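Local coordinates for nuclear import protein MOG1 (Saccharomyces cerevisiae, PDB 1EQ6) that binds the Ran GTPase Gsp1p and takes part in the Ran system for nuclear protein import and poly(A)+ mRNA export, at residues 2-7 / 170-175; 14-19 / 178-183; 23-28 / 35-40; 145-150 / 164-169. All blocks are in the same frame, centred on the assembly; numbering follows the deposited sequence.

Interaction 1 (2-7 / 170-175)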
loop_
_atom_site.group_PDB
_atom_site.type_symbol
_atom_site.label_atom_id
_atom_site.label_comp_id
_atom_site.label_asym_id
_atom_site.label_seq_id
_atom_site.Cartn_x
_atom_site.Cartn_y
_atom_site.Cartn_z
ATOM N N MET A 2 2.115 -14.522 9.212
ATOM C CA MET A 2 0.972 -14.173 8.387
ATOM C C MET A 2 0.476 -15.393 7.619
ATOM O O MET A 2 1.219 -16.365 7.430
ATOM C CB MET A 2 1.357 -13.055 7.422
ATOM C CG MET A 2 0.381 -11.894 7.429
ATOM S SD MET A 2 1.145 -10.380 6.848
ATOM C CE MET A 2 1.481 -9.527 8.388
ATOM N N ASN A 3 -0.781 -15.334 7.184
ATOM C CA ASN A 3 -1.413 -16.427 6.447
ATOM C C ASN A 3 -2.274 -15.904 5.287
ATOM O O ASN A 3 -3.454 -16.222 5.174
ATOM C CB ASN A 3 -2.269 -17.259 7.407
ATOM C CG ASN A 3 -2.991 -18.373 6.710
ATOM O OD1 ASN A 3 -2.397 -19.088 5.913
ATOM N ND2 ASN A 3 -4.280 -18.534 7.003
ATOM N N ASN A 4 -1.653 -15.116 4.416
ATOM C CA ASN A 4 -2.325 -14.508 3.275
ATOM C C ASN A 4 -2.797 -15.484 2.222
ATOM O O ASN A 4 -2.166 -16.519 1.996
ATOM C CB ASN A 4 -1.390 -13.472 2.673
ATOM C CG ASN A 4 -0.932 -12.473 3.710
ATOM O OD1 ASN A 4 0.266 -12.190 3.854
ATOM N ND2 ASN A 4 -1.887 -11.950 4.462
ATOM N N LYS A 5 -3.915 -15.150 1.582
ATOM C CA LYS A 5 -4.493 -15.991 0.547
ATOM C C LYS A 5 -4.408 -15.350 -0.836
ATOM O O LYS A 5 -4.545 -14.140 -0.989
ATOM C CB LYS A 5 -5.964 -16.302 0.856
ATOM C CG LYS A 5 -6.220 -17.028 2.196
ATOM C CD LYS A 5 -7.616 -17.689 2.186
ATOM C CE LYS A 5 -7.954 -18.414 3.486
ATOM N NZ LYS A 5 -9.035 -19.437 3.269
ATOM N N GLU A 6 -4.206 -16.181 -1.845
ATOM C CA GLU A 6 -4.108 -15.710 -3.206
ATOM C C GLU A 6 -5.466 -15.222 -3.711
ATOM O O GLU A 6 -6.508 -15.808 -3.407
ATOM C CB GLU A 6 -3.582 -16.840 -4.089
ATOM C CG GLU A 6 -3.713 -16.586 -5.559
ATOM C CD GLU A 6 -3.574 -17.876 -6.343
ATOM O OE1 GLU A 6 -4.312 -18.844 -6.037
ATOM O OE2 GLU A 6 -2.743 -17.922 -7.258
ATOM N N VAL A 7 -5.453 -14.112 -4.440
ATOM C CA VAL A 7 -6.668 -13.575 -4.999
ATOM C C VAL A 7 -6.416 -13.226 -6.455
ATOM O O VAL A 7 -5.286 -12.968 -6.859
ATOM C CB VAL A 7 -7.180 -12.285 -4.265
ATOM C CG1 VAL A 7 -7.696 -12.642 -2.878
ATOM C CG2 VAL A 7 -6.074 -11.232 -4.185
ATOM N N TYR A 170 4.116 -3.984 6.571
ATOM C CA TYR A 170 5.224 -3.989 5.621
ATOM C C TYR A 170 5.499 -5.416 5.140
ATOM O O TYR A 170 5.807 -5.650 3.954
ATOM C CB TYR A 170 6.503 -3.386 6.265
ATOM C CG TYR A 170 7.549 -2.989 5.261
ATOM C CD1 TYR A 170 7.263 -2.057 4.254
ATOM C CD2 TYR A 170 8.834 -3.543 5.293
ATOM C CE1 TYR A 170 8.218 -1.699 3.326
ATOM C CE2 TYR A 170 9.782 -3.179 4.365
ATOM C CZ TYR A 170 9.471 -2.252 3.382
ATOM O OH TYR A 170 10.425 -1.865 2.468
ATOM N N GLN A 171 5.417 -6.385 6.051
ATOM C CA GLN A 171 5.650 -7.777 5.641
ATOM C C GLN A 171 4.550 -8.199 4.660
ATOM O O GLN A 171 4.809 -8.924 3.699
ATOM C CB GLN A 171 5.646 -8.712 6.852
ATOM C CG GLN A 171 6.694 -8.418 7.891
ATOM C CD GLN A 171 6.763 -9.548 8.917
ATOM O OE1 GLN A 171 5.839 -10.365 9.017
ATOM N NE2 GLN A 171 7.850 -9.601 9.682
ATOM N N LEU A 172 3.310 -7.794 4.920
ATOM C CA LEU A 172 2.232 -8.107 3.972
ATOM C C LEU A 172 2.540 -7.448 2.610
ATOM O O LEU A 172 2.428 -8.068 1.560
ATOM C CB LEU A 172 0.894 -7.573 4.489
ATOM C CG LEU A 172 -0.266 -7.464 3.483
ATOM C CD1 LEU A 172 -0.661 -8.844 2.942
ATOM C CD2 LEU A 172 -1.442 -6.814 4.164
ATOM N N LEU A 173 2.927 -6.180 2.647
ATOM C CA LEU A 173 3.222 -5.438 1.409
ATOM C C LEU A 173 4.316 -6.133 0.588
ATOM O O LEU A 173 4.194 -6.309 -0.640
ATOM C CB LEU A 173 3.668 -4.026 1.767
ATOM C CG LEU A 173 3.960 -3.136 0.552
ATOM C CD1 LEU A 173 2.634 -2.779 -0.124
ATOM C CD2 LEU A 173 4.702 -1.880 0.997
ATOM N N GLN A 174 5.409 -6.508 1.252
ATOM C CA GLN A 174 6.475 -7.199 0.544
ATOM C C GLN A 174 5.999 -8.558 0.010
ATOM O O GLN A 174 6.400 -8.973 -1.088
ATOM C CB GLN A 174 7.715 -7.347 1.441
ATOM C CG GLN A 174 8.341 -6.011 1.787
ATOM C CD GLN A 174 9.789 -6.125 2.234
ATOM O OE1 GLN A 174 10.093 -6.870 3.161
ATOM N NE2 GLN A 174 10.682 -5.370 1.586
ATOM N N GLU A 175 5.137 -9.249 0.756
ATOM C CA GLU A 175 4.630 -10.538 0.247
ATOM C C GLU A 175 3.743 -10.296 -1.006
ATOM O O GLU A 175 3.761 -11.072 -1.972
ATOM C CB GLU A 175 3.798 -11.291 1.293
ATOM C CG GLU A 175 3.577 -12.736 0.841
ATOM C CD GLU A 175 2.646 -13.557 1.714
ATOM O OE1 GLU A 175 2.428 -13.223 2.892
ATOM O OE2 GLU A 175 2.147 -14.575 1.206
HETATM O O HOH W 1 1.411 -15.472 4.561
#
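M2 meets L172 at the start of the 2-7 segment, its SD lying 3.7 Å from L172 CB. The two side chains cross at about a right angle, and the bend at the end of the methionine (chi3 -101°) carries CE toward the outer end of Q171, which it only just reaches. N4 comes next. Its backbone N donates to a water at 3.1 Å, and the same water donates to E175 OE1 at 3.0 Å, so a single solvent molecule joins the chain ahead of strand 5-9 to helix 164-178. The N4 side chain also turns toward the helix: its CG sits 3.7 Å from L172 CD1, and its CB is 3.8 Å from E175 OE1. E175 stretches out from the helix to this point, with CG opposite the backbone N (chi1 -167°), while its OE2 forms a salt bridge with K179. Beyond N4 the chain enters the strand and pairs with strand 14-18. With an alanine at E175 the bridging water would probably lose its acceptor on the helix, and K179 its carboxylate mate. Buried L172 thus gives the N-terminal segment an apolar seat, and E175 adds a partly exposed, water-mediated polar tie.

Interaction 2 (14-19 / 178-183)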
loop_
_atom_site.group_PDB
_atom_site.type_symbol
_atom_site.label_atom_id
_atom_site.label_comp_id
_atom_site.label_asym_id
_atom_site.label_seq_id
_atom_site.Cartn_x
_atom_site.Cartn_y
_atom_site.Cartn_z
ATOM N N ILE A 14 -4.163 -11.009 -13.282
ATOM C CA ILE A 14 -3.100 -10.807 -12.291
ATOM C C ILE A 14 -3.439 -11.487 -10.966
ATOM O O ILE A 14 -4.599 -11.576 -10.575
ATOM C CB ILE A 14 -2.902 -9.272 -12.024
ATOM C CG1 ILE A 14 -2.245 -8.589 -13.234
ATOM C CG2 ILE A 14 -2.008 -9.033 -10.805
ATOM C CD1 ILE A 14 -2.186 -7.060 -13.088
ATOM N N THR A 15 -2.435 -11.990 -10.279
ATOM C CA THR A 15 -2.719 -12.560 -8.971
ATOM C C THR A 15 -1.751 -11.965 -7.965
ATOM O O THR A 15 -0.666 -11.472 -8.334
ATOM C CB THR A 15 -2.549 -14.107 -8.920
ATOM O OG1 THR A 15 -1.207 -14.440 -9.280
ATOM C CG2 THR A 15 -3.503 -14.800 -9.847
ATOM N N THR A 16 -2.170 -11.987 -6.702
ATOM C CA THR A 16 -1.333 -11.572 -5.592
ATOM C C THR A 16 -2.040 -12.154 -4.363
ATOM O O THR A 16 -2.891 -13.038 -4.517
ATOM C CB THR A 16 -1.170 -10.012 -5.492
ATOM O OG1 THR A 16 -0.188 -9.703 -4.489
ATOM C CG2 THR A 16 -2.494 -9.324 -5.145
ATOM N N VAL A 17 -1.683 -11.701 -3.162
ATOM C CA VAL A 17 -2.333 -12.190 -1.940
ATOM C C VAL A 17 -2.840 -11.029 -1.087
ATOM O O VAL A 17 -2.358 -9.902 -1.229
ATOM C CB VAL A 17 -1.355 -13.010 -1.036
ATOM C CG1 VAL A 17 -0.910 -14.298 -1.742
ATOM C CG2 VAL A 17 -0.126 -12.155 -0.693
ATOM N N VAL A 18 -3.818 -11.315 -0.225
ATOM C CA VAL A 18 -4.337 -10.355 0.748
ATOM C C VAL A 18 -4.599 -11.184 2.007
ATOM O O VAL A 18 -4.649 -12.426 1.925
ATOM C CB VAL A 18 -5.641 -9.671 0.275
ATOM C CG1 VAL A 18 -5.364 -8.896 -1.008
ATOM C CG2 VAL A 18 -6.720 -10.683 0.073
ATOM N N PRO A 19 -4.752 -10.536 3.175
ATOM C CA PRO A 19 -4.994 -11.327 4.393
ATOM C C PRO A 19 -6.381 -11.912 4.503
ATOM O O PRO A 19 -7.305 -11.423 3.852
ATOM C CB PRO A 19 -4.741 -10.330 5.529
ATOM C CG PRO A 19 -3.891 -9.225 4.891
ATOM C CD PRO A 19 -4.564 -9.114 3.525
ATOM N N ARG A 178 6.073 -9.823 -3.745
ATOM C CA ARG A 178 6.744 -11.104 -3.997
ATOM C C ARG A 178 5.855 -12.069 -4.771
ATOM O O ARG A 178 6.327 -12.801 -5.638
ATOM C CB ARG A 178 7.151 -11.744 -2.659
ATOM C CG ARG A 178 7.896 -13.093 -2.770
ATOM C CD ARG A 178 8.312 -13.584 -1.364
ATOM N NE ARG A 178 9.033 -12.539 -0.649
ATOM C CZ ARG A 178 8.654 -11.989 0.506
ATOM N NH1 ARG A 178 7.545 -12.379 1.121
ATOM N NH2 ARG A 178 9.383 -11.013 1.034
ATOM N N LYS A 179 4.564 -12.057 -4.479
ATOM C CA LYS A 179 3.632 -12.977 -5.141
ATOM C C LYS A 179 2.821 -12.343 -6.263
ATOM O O LYS A 179 1.829 -12.917 -6.726
ATOM C CB LYS A 179 2.705 -13.584 -4.090
ATOM C CG LYS A 179 3.472 -14.498 -3.138
ATOM C CD LYS A 179 2.597 -15.116 -2.069
ATOM C CE LYS A 179 3.392 -16.184 -1.316
ATOM N NZ LYS A 179 2.581 -16.686 -0.206
ATOM N N PHE A 180 3.258 -11.170 -6.704
ATOM C CA PHE A 180 2.576 -10.454 -7.769
ATOM C C PHE A 180 2.890 -11.127 -9.100
ATOM O O PHE A 180 4.055 -11.274 -9.448
ATOM C CB PHE A 180 3.043 -9.005 -7.818
ATOM C CG PHE A 180 2.169 -8.122 -8.661
ATOM C CD1 PHE A 180 1.045 -7.507 -8.116
ATOM C CD2 PHE A 180 2.491 -7.875 -9.988
ATOM C CE1 PHE A 180 0.242 -6.641 -8.892
ATOM C CE2 PHE A 180 1.698 -7.016 -10.771
ATOM C CZ PHE A 180 0.574 -6.400 -10.219
ATOM N N HIS A 181 1.859 -11.530 -9.838
ATOM C CA HIS A 181 2.072 -12.201 -11.120
ATOM C C HIS A 181 1.126 -11.773 -12.214
ATOM O O HIS A 181 -0.090 -11.794 -12.042
ATOM C CB HIS A 181 1.955 -13.720 -10.971
ATOM C CG HIS A 181 3.002 -14.317 -10.091
ATOM N ND1 HIS A 181 4.354 -14.167 -10.333
ATOM C CD2 HIS A 181 2.903 -15.024 -8.940
ATOM C CE1 HIS A 181 5.039 -14.750 -9.366
ATOM N NE2 HIS A 181 4.181 -15.278 -8.508
ATOM N N VAL A 182 1.684 -11.364 -13.344
ATOM C CA VAL A 182 0.840 -11.023 -14.468
ATOM C C VAL A 182 0.641 -12.356 -15.203
ATOM O O VAL A 182 1.565 -12.897 -15.816
ATOM C CB VAL A 182 1.491 -9.970 -15.391
ATOM C CG1 VAL A 182 0.587 -9.715 -16.593
ATOM C CG2 VAL A 182 1.685 -8.650 -14.613
ATOM N N VAL A 183 -0.568 -12.893 -15.079
ATOM C CA VAL A 183 -0.954 -14.169 -15.675
ATOM C C VAL A 183 -1.375 -13.998 -17.132
ATOM O O VAL A 183 -1.169 -14.887 -17.958
ATOM C CB VAL A 183 -2.142 -14.791 -14.892
ATOM C CG1 VAL A 183 -2.482 -16.180 -15.445
ATOM C CG2 VAL A 183 -1.796 -14.872 -13.402
HETATM O O HOH W 2 0.064 -14.709 -6.825
#
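T15 and H181 form the hydrogen-bonded pair at the heart of this antiparallel contact. T15 N donates to H181 O at 2.9 Å, within that carbonyl's plane, and H181 N returns a bond to T15 O, the donor there tilted 20° from the plane. I14 and V182 follow next to them as a non-hydrogen-bonded pair. Two CA-H...O contacts, I14 CA to H181 O and F180 CA to T15 O, accompany these bonds. The tight side is the buried one, where I14 lies against F180. I14 CG2, opposite its own backbone N (chi1 -71° places CG1 opposite the carbonyl carbon), rests over one face of the F180 ring in a CH-pi contact, 4.0 Å from the centroid and offset toward the rim. CD1 follows at 4.0 Å from F180 CZ, and the ring packs onward against I132 of strand 125-134. On the side of T15 and H181 the packing is looser. T15 OG1 stands at the edge of the imidazole, 3.7 Å from H181 CB, and holds a water at 2.8 Å that also reaches K179 O. T15 CG2 and V183 CG2 touch at 3.9 Å, while the extended K179 runs obliquely past V17, CD to CG1 3.6 Å, on its way to a salt bridge with E175. The whole is a short C-terminal strand added, just after helix 164-178, to the edge of the 5-9/14-18 pair, completing a small three-stranded antiparallel sheet.

Interaction 3 (23-28 / 35-40)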
loop_
_atom_site.group_PDB
_atom_site.type_symbol
_atom_site.label_atom_id
_atom_site.label_comp_id
_atom_site.label_asym_id
_atom_site.label_seq_id
_atom_site.Cartn_x
_atom_site.Cartn_y
_atom_site.Cartn_z
ATOM N N ILE A 23 -12.080 -8.093 2.444
ATOM C CA ILE A 23 -13.108 -8.204 1.421
ATOM C C ILE A 23 -12.821 -7.340 0.201
ATOM O O ILE A 23 -12.314 -6.231 0.322
ATOM C CB ILE A 23 -14.483 -7.782 2.029
ATOM C CG1 ILE A 23 -14.891 -8.771 3.133
ATOM C CG2 ILE A 23 -15.554 -7.673 0.953
ATOM C CD1 ILE A 23 -14.611 -10.252 2.838
ATOM N N ASP A 24 -13.168 -7.861 -0.969
ATOM C CA ASP A 24 -13.024 -7.145 -2.225
ATOM C C ASP A 24 -14.135 -6.089 -2.180
ATOM O O ASP A 24 -15.339 -6.425 -2.165
ATOM C CB ASP A 24 -13.219 -8.144 -3.367
ATOM C CG ASP A 24 -13.366 -7.489 -4.727
ATOM O OD1 ASP A 24 -13.337 -6.246 -4.839
ATOM O OD2 ASP A 24 -13.521 -8.260 -5.696
ATOM N N ALA A 25 -13.743 -4.815 -2.114
ATOM C CA ALA A 25 -14.724 -3.738 -2.024
ATOM C C ALA A 25 -15.620 -3.641 -3.254
ATOM O O ALA A 25 -16.740 -3.121 -3.172
ATOM C CB ALA A 25 -14.012 -2.377 -1.765
ATOM N N SER A 26 -15.150 -4.143 -4.390
ATOM C CA SER A 26 -15.974 -4.089 -5.600
ATOM C C SER A 26 -17.216 -4.974 -5.481
ATOM O O SER A 26 -18.141 -4.855 -6.276
ATOM C CB SER A 26 -15.159 -4.463 -6.856
ATOM O OG SER A 26 -14.770 -5.818 -6.896
ATOM N N THR A 27 -17.258 -5.860 -4.488
ATOM C CA THR A 27 -18.450 -6.697 -4.334
ATOM C C THR A 27 -19.615 -5.863 -3.792
ATOM O O THR A 27 -20.771 -6.289 -3.835
ATOM C CB THR A 27 -18.225 -7.870 -3.379
ATOM O OG1 THR A 27 -17.968 -7.373 -2.067
ATOM C CG2 THR A 27 -17.064 -8.726 -3.850
ATOM N N LEU A 28 -19.311 -4.669 -3.301
ATOM C CA LEU A 28 -20.331 -3.808 -2.731
ATOM C C LEU A 28 -20.472 -2.465 -3.441
ATOM O O LEU A 28 -21.569 -1.912 -3.541
ATOM C CB LEU A 28 -20.020 -3.576 -1.257
ATOM C CG LEU A 28 -19.767 -4.868 -0.466
ATOM C CD1 LEU A 28 -19.273 -4.539 0.925
ATOM C CD2 LEU A 28 -21.035 -5.678 -0.395
ATOM N N GLN A 35 -8.284 0.031 -10.719
ATOM C CA GLN A 35 -8.043 -0.397 -9.325
ATOM C C GLN A 35 -8.727 -1.654 -8.803
ATOM O O GLN A 35 -9.778 -2.060 -9.297
ATOM C CB GLN A 35 -8.451 0.727 -8.370
ATOM C CG GLN A 35 -7.490 1.892 -8.276
ATOM C CD GLN A 35 -8.048 3.010 -7.396
ATOM O OE1 GLN A 35 -9.022 2.816 -6.660
ATOM N NE2 GLN A 35 -7.432 4.171 -7.468
ATOM N N GLU A 36 -8.102 -2.266 -7.796
ATOM C CA GLU A 36 -8.690 -3.374 -7.056
ATOM C C GLU A 36 -8.557 -2.837 -5.616
ATOM O O GLU A 36 -7.518 -2.263 -5.252
ATOM C CB GLU A 36 -7.930 -4.678 -7.275
ATOM C CG GLU A 36 -8.123 -5.247 -8.676
ATOM C CD GLU A 36 -9.551 -5.790 -8.959
ATOM O OE1 GLU A 36 -10.514 -5.526 -8.193
ATOM O OE2 GLU A 36 -9.703 -6.483 -9.981
ATOM N N VAL A 37 -9.610 -2.983 -4.820
ATOM C CA VAL A 37 -9.617 -2.435 -3.456
ATOM C C VAL A 37 -10.123 -3.498 -2.507
ATOM O O VAL A 37 -11.156 -4.108 -2.754
ATOM C CB VAL A 37 -10.568 -1.209 -3.345
ATOM C CG1 VAL A 37 -10.592 -0.672 -1.890
ATOM C CG2 VAL A 37 -10.138 -0.086 -4.363
ATOM N N TYR A 38 -9.375 -3.721 -1.434
ATOM C CA TYR A 38 -9.735 -4.712 -0.417
ATOM C C TYR A 38 -9.680 -4.037 0.928
ATOM O O TYR A 38 -8.705 -3.347 1.215
ATOM C CB TYR A 38 -8.755 -5.904 -0.442
ATOM C CG TYR A 38 -9.021 -6.890 -1.563
ATOM C CD1 TYR A 38 -8.684 -6.583 -2.877
ATOM C CD2 TYR A 38 -9.627 -8.125 -1.304
ATOM C CE1 TYR A 38 -8.946 -7.472 -3.912
ATOM C CE2 TYR A 38 -9.886 -9.032 -2.332
ATOM C CZ TYR A 38 -9.545 -8.692 -3.636
ATOM O OH TYR A 38 -9.819 -9.552 -4.676
ATOM N N VAL A 39 -10.725 -4.220 1.748
ATOM C CA VAL A 39 -10.761 -3.601 3.061
ATOM C C VAL A 39 -10.898 -4.662 4.142
ATOM O O VAL A 39 -11.540 -5.701 3.940
ATOM C CB VAL A 39 -11.937 -2.577 3.192
ATOM C CG1 VAL A 39 -11.819 -1.503 2.093
ATOM C CG2 VAL A 39 -13.298 -3.299 3.065
ATOM N N ASN A 40 -10.279 -4.396 5.280
ATOM C CA ASN A 40 -10.334 -5.312 6.418
ATOM C C ASN A 40 -11.778 -5.349 6.950
ATOM O O ASN A 40 -12.290 -4.337 7.428
ATOM C CB ASN A 40 -9.384 -4.816 7.522
ATOM C CG ASN A 40 -9.222 -5.834 8.644
ATOM O OD1 ASN A 40 -10.164 -6.565 8.954
ATOM N ND2 ASN A 40 -8.040 -5.889 9.247
HETATM O O HOH W 3 -11.616 -4.487 -6.034
HETATM O O HOH W 4 -13.335 -6.213 -9.287
#
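D24 and Y38 face each other with complementary torsions: D24 sends CG opposite its backbone N (chi1 169°), and Y38 turns its ring carbon opposite the carbonyl carbon (chi1 -78°). This puts one face of the Y38 ring against the aspartate, D24 CA over it and offset toward the rim, 3.8 Å from the centroid in a CH-pi contact, with D24 CB 3.6 Å from Y38 CE2. The carboxylate is tilted only 27° from the ring plane. Backbone bonds fix the register of this contact. I23 and V39 exchange N-H...O bonds as a hydrogen-bonded pair, and A25 N reaches V37 O at 2.8 Å just where strand 22-24 gives way to a 3-10 turn. A25 CB then leans on V37 CG1 at 3.8 Å. The same aspartate organises the turn. Its OD1 accepts from S26 N at 2.8 Å, an Asx turn, and from S26 OG, both coming from one face of the carboxylate; backbone D24 O accepts from both T27 N and T27 OG1. D24 OD1 and E36 OE1 stand 4.4 Å apart, with a water between them that accepts from V37 N; a second water spans S26 OG and E36 OE1. OE2 of E36 bonds to Y10 N. The two like charges are thus probably screened by donors and solvent, and this end of the hairpin carries a hydrated acidic pair beside an aromatic face.

Interaction 4 (145-150 / 164-169)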
loop_
_atom_site.group_PDB
_atom_site.type_symbol
_atom_site.label_atom_id
_atom_site.label_comp_id
_atom_site.label_asym_id
_atom_site.label_seq_id
_atom_site.Cartn_x
_atom_site.Cartn_y
_atom_site.Cartn_z
ATOM N N ILE A 145 -1.194 0.484 1.162
ATOM C CA ILE A 145 -1.968 -0.129 2.240
ATOM C C ILE A 145 -2.034 0.939 3.293
ATOM O O ILE A 145 -1.002 1.323 3.826
ATOM C CB ILE A 145 -1.247 -1.376 2.808
ATOM C CG1 ILE A 145 -1.084 -2.406 1.681
ATOM C CG2 ILE A 145 -2.070 -1.972 3.992
ATOM C CD1 ILE A 145 -0.258 -3.648 2.057
ATOM N N ASN A 146 -3.253 1.408 3.568
ATOM C CA ASN A 146 -3.490 2.462 4.537
ATOM C C ASN A 146 -3.606 1.874 5.923
ATOM O O ASN A 146 -4.318 0.892 6.105
ATOM C CB ASN A 146 -4.779 3.197 4.217
ATOM C CG ASN A 146 -4.717 3.913 2.899
ATOM O OD1 ASN A 146 -3.865 4.788 2.695
ATOM N ND2 ASN A 146 -5.628 3.560 1.984
ATOM N N VAL A 147 -2.930 2.521 6.874
ATOM C CA VAL A 147 -2.922 2.066 8.265
ATOM C C VAL A 147 -3.285 3.215 9.218
ATOM O O VAL A 147 -2.393 3.943 9.657
ATOM C CB VAL A 147 -1.505 1.540 8.639
ATOM C CG1 VAL A 147 -1.532 0.793 10.038
ATOM C CG2 VAL A 147 -1.023 0.574 7.536
ATOM N N PRO A 148 -4.592 3.417 9.519
ATOM C CA PRO A 148 -4.979 4.505 10.440
ATOM C C PRO A 148 -4.488 4.105 11.836
ATOM O O PRO A 148 -4.955 3.106 12.381
ATOM C CB PRO A 148 -6.510 4.501 10.379
ATOM C CG PRO A 148 -6.819 3.850 9.010
ATOM C CD PRO A 148 -5.789 2.738 8.985
ATOM N N LEU A 149 -3.580 4.886 12.407
ATOM C CA LEU A 149 -2.995 4.565 13.718
ATOM C C LEU A 149 -3.849 4.901 14.934
ATOM O O LEU A 149 -4.604 5.878 14.922
ATOM C CB LEU A 149 -1.641 5.273 13.873
ATOM C CG LEU A 149 -0.598 5.070 12.755
ATOM C CD1 LEU A 149 0.767 5.612 13.186
ATOM C CD2 LEU A 149 -0.461 3.585 12.443
ATOM N N THR A 150 -3.713 4.090 15.989
ATOM C CA THR A 150 -4.426 4.329 17.246
ATOM C C THR A 150 -3.588 5.402 17.932
ATOM O O THR A 150 -2.491 5.705 17.468
ATOM C CB THR A 150 -4.406 3.077 18.184
ATOM O OG1 THR A 150 -3.044 2.759 18.505
ATOM C CG2 THR A 150 -5.070 1.876 17.525
ATOM N N ALA A 164 4.412 -2.015 15.937
ATOM C CA ALA A 164 4.392 -3.423 15.533
ATOM C C ALA A 164 3.466 -3.715 14.342
ATOM O O ALA A 164 3.814 -4.489 13.437
ATOM C CB ALA A 164 3.979 -4.298 16.712
ATOM N N ARG A 165 2.278 -3.123 14.357
ATOM C CA ARG A 165 1.321 -3.359 13.275
ATOM C C ARG A 165 1.884 -2.807 11.954
ATOM O O ARG A 165 1.571 -3.321 10.889
ATOM C CB ARG A 165 -0.031 -2.698 13.611
ATOM C CG ARG A 165 -1.151 -3.009 12.600
ATOM C CD ARG A 165 -2.545 -2.709 13.177
ATOM N NE ARG A 165 -2.744 -1.301 13.544
ATOM C CZ ARG A 165 -3.620 -0.484 12.958
ATOM N NH1 ARG A 165 -4.375 -0.928 11.963
ATOM N NH2 ARG A 165 -3.768 0.756 13.401
ATOM N N CYS A 166 2.687 -1.753 12.014
ATOM C CA CYS A 166 3.276 -1.215 10.778
ATOM C C CYS A 166 4.298 -2.216 10.233
ATOM O O CYS A 166 4.459 -2.381 9.010
ATOM C CB CYS A 166 3.928 0.148 11.030
ATOM S SG CYS A 166 2.711 1.477 11.271
ATOM N N HIS A 167 4.986 -2.898 11.145
ATOM C CA HIS A 167 5.960 -3.907 10.724
ATOM C C HIS A 167 5.207 -5.041 10.042
ATOM O O HIS A 167 5.652 -5.568 9.030
ATOM C CB HIS A 167 6.758 -4.426 11.937
ATOM C CG HIS A 167 7.868 -5.365 11.574
ATOM N ND1 HIS A 167 7.645 -6.652 11.135
ATOM C CD2 HIS A 167 9.210 -5.181 11.529
ATOM C CE1 HIS A 167 8.801 -7.220 10.829
ATOM N NE2 HIS A 167 9.765 -6.349 11.058
ATOM N N ALA A 168 4.056 -5.417 10.593
ATOM C CA ALA A 168 3.252 -6.487 10.006
ATOM C C ALA A 168 2.729 -6.060 8.636
ATOM O O ALA A 168 2.701 -6.850 7.699
ATOM C CB ALA A 168 2.081 -6.822 10.904
ATOM N N VAL A 169 2.302 -4.801 8.523
ATOM C CA VAL A 169 1.782 -4.329 7.232
ATOM C C VAL A 169 2.894 -4.341 6.180
ATOM O O VAL A 169 2.653 -4.657 5.011
ATOM C CB VAL A 169 1.169 -2.891 7.383
ATOM C CG1 VAL A 169 0.976 -2.247 6.012
ATOM C CG2 VAL A 169 -0.190 -2.995 8.110
#
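V147 fits between R165 and V169, each of its methyls taking one neighbour on the helix. Strand 145-148 and helix 164-169 run almost exactly antiparallel, 171° between their directions, with axes 10.0 Å apart, so the branched side chains of the strand meet successive turns of the helix. V169 CG1 enters the notch between I145 CG2, at 3.7 Å, and V147 CG2, at 3.8 Å, while its second methyl, CG2, also presses on V147 CG2. One turn back along the helix, V147 CG1 sits squarely over the centre of the R165 guanidinium, 3.8 Å above its plane. C166 SG lodges between L149 CD2, at 4.0 Å, and the more distant V147 CG1. R165 leaves the helix with CG opposite its backbone N and then bends at chi3 (61°), which brings the guanidinium across V147 to the end of the strand. There NH2 donates to P148 O at 2.8 Å, with the oxygen at the edge of the guanidinium plane, although the donor stands well above the carbonyl plane. Salt bridges to E153 and E56 and a bond to N55 engage the same guanidinium, and E153 also accepts from T150 N. A leucine in place of R165 would probably leave E153 and E56 without their positive mate and P148 O without this donor. A buried charge is thus matched by the carboxylates of E153 and E56, with a carbonyl at its edge and a methyl over its face, beside an otherwise apolar helix-on-sheet interface.

Overall arrangement
Helix 164-178 links three of the contacts: its first half packs on strand 139-148 in interaction 4, its second half meets the N-terminal segment in interaction 1, and the chain leaving it forms the short strand of interaction 2. Interactions 1 and 2 lie about 9 Å apart between centres, share the three-stranded sheet and interlock along the sequence, tying both chain ends together. Interactions 3 and 4 both reach the seven-stranded sheet, with centres about 18 Å apart. Interaction 3 forms its edge hairpin, and Y38 there touches V7 and V18 of the small sheet. Interactions 3 and 4 follow each other along the chain, enclosed by the terminal contacts, so that the termini and helix close over the large sheet.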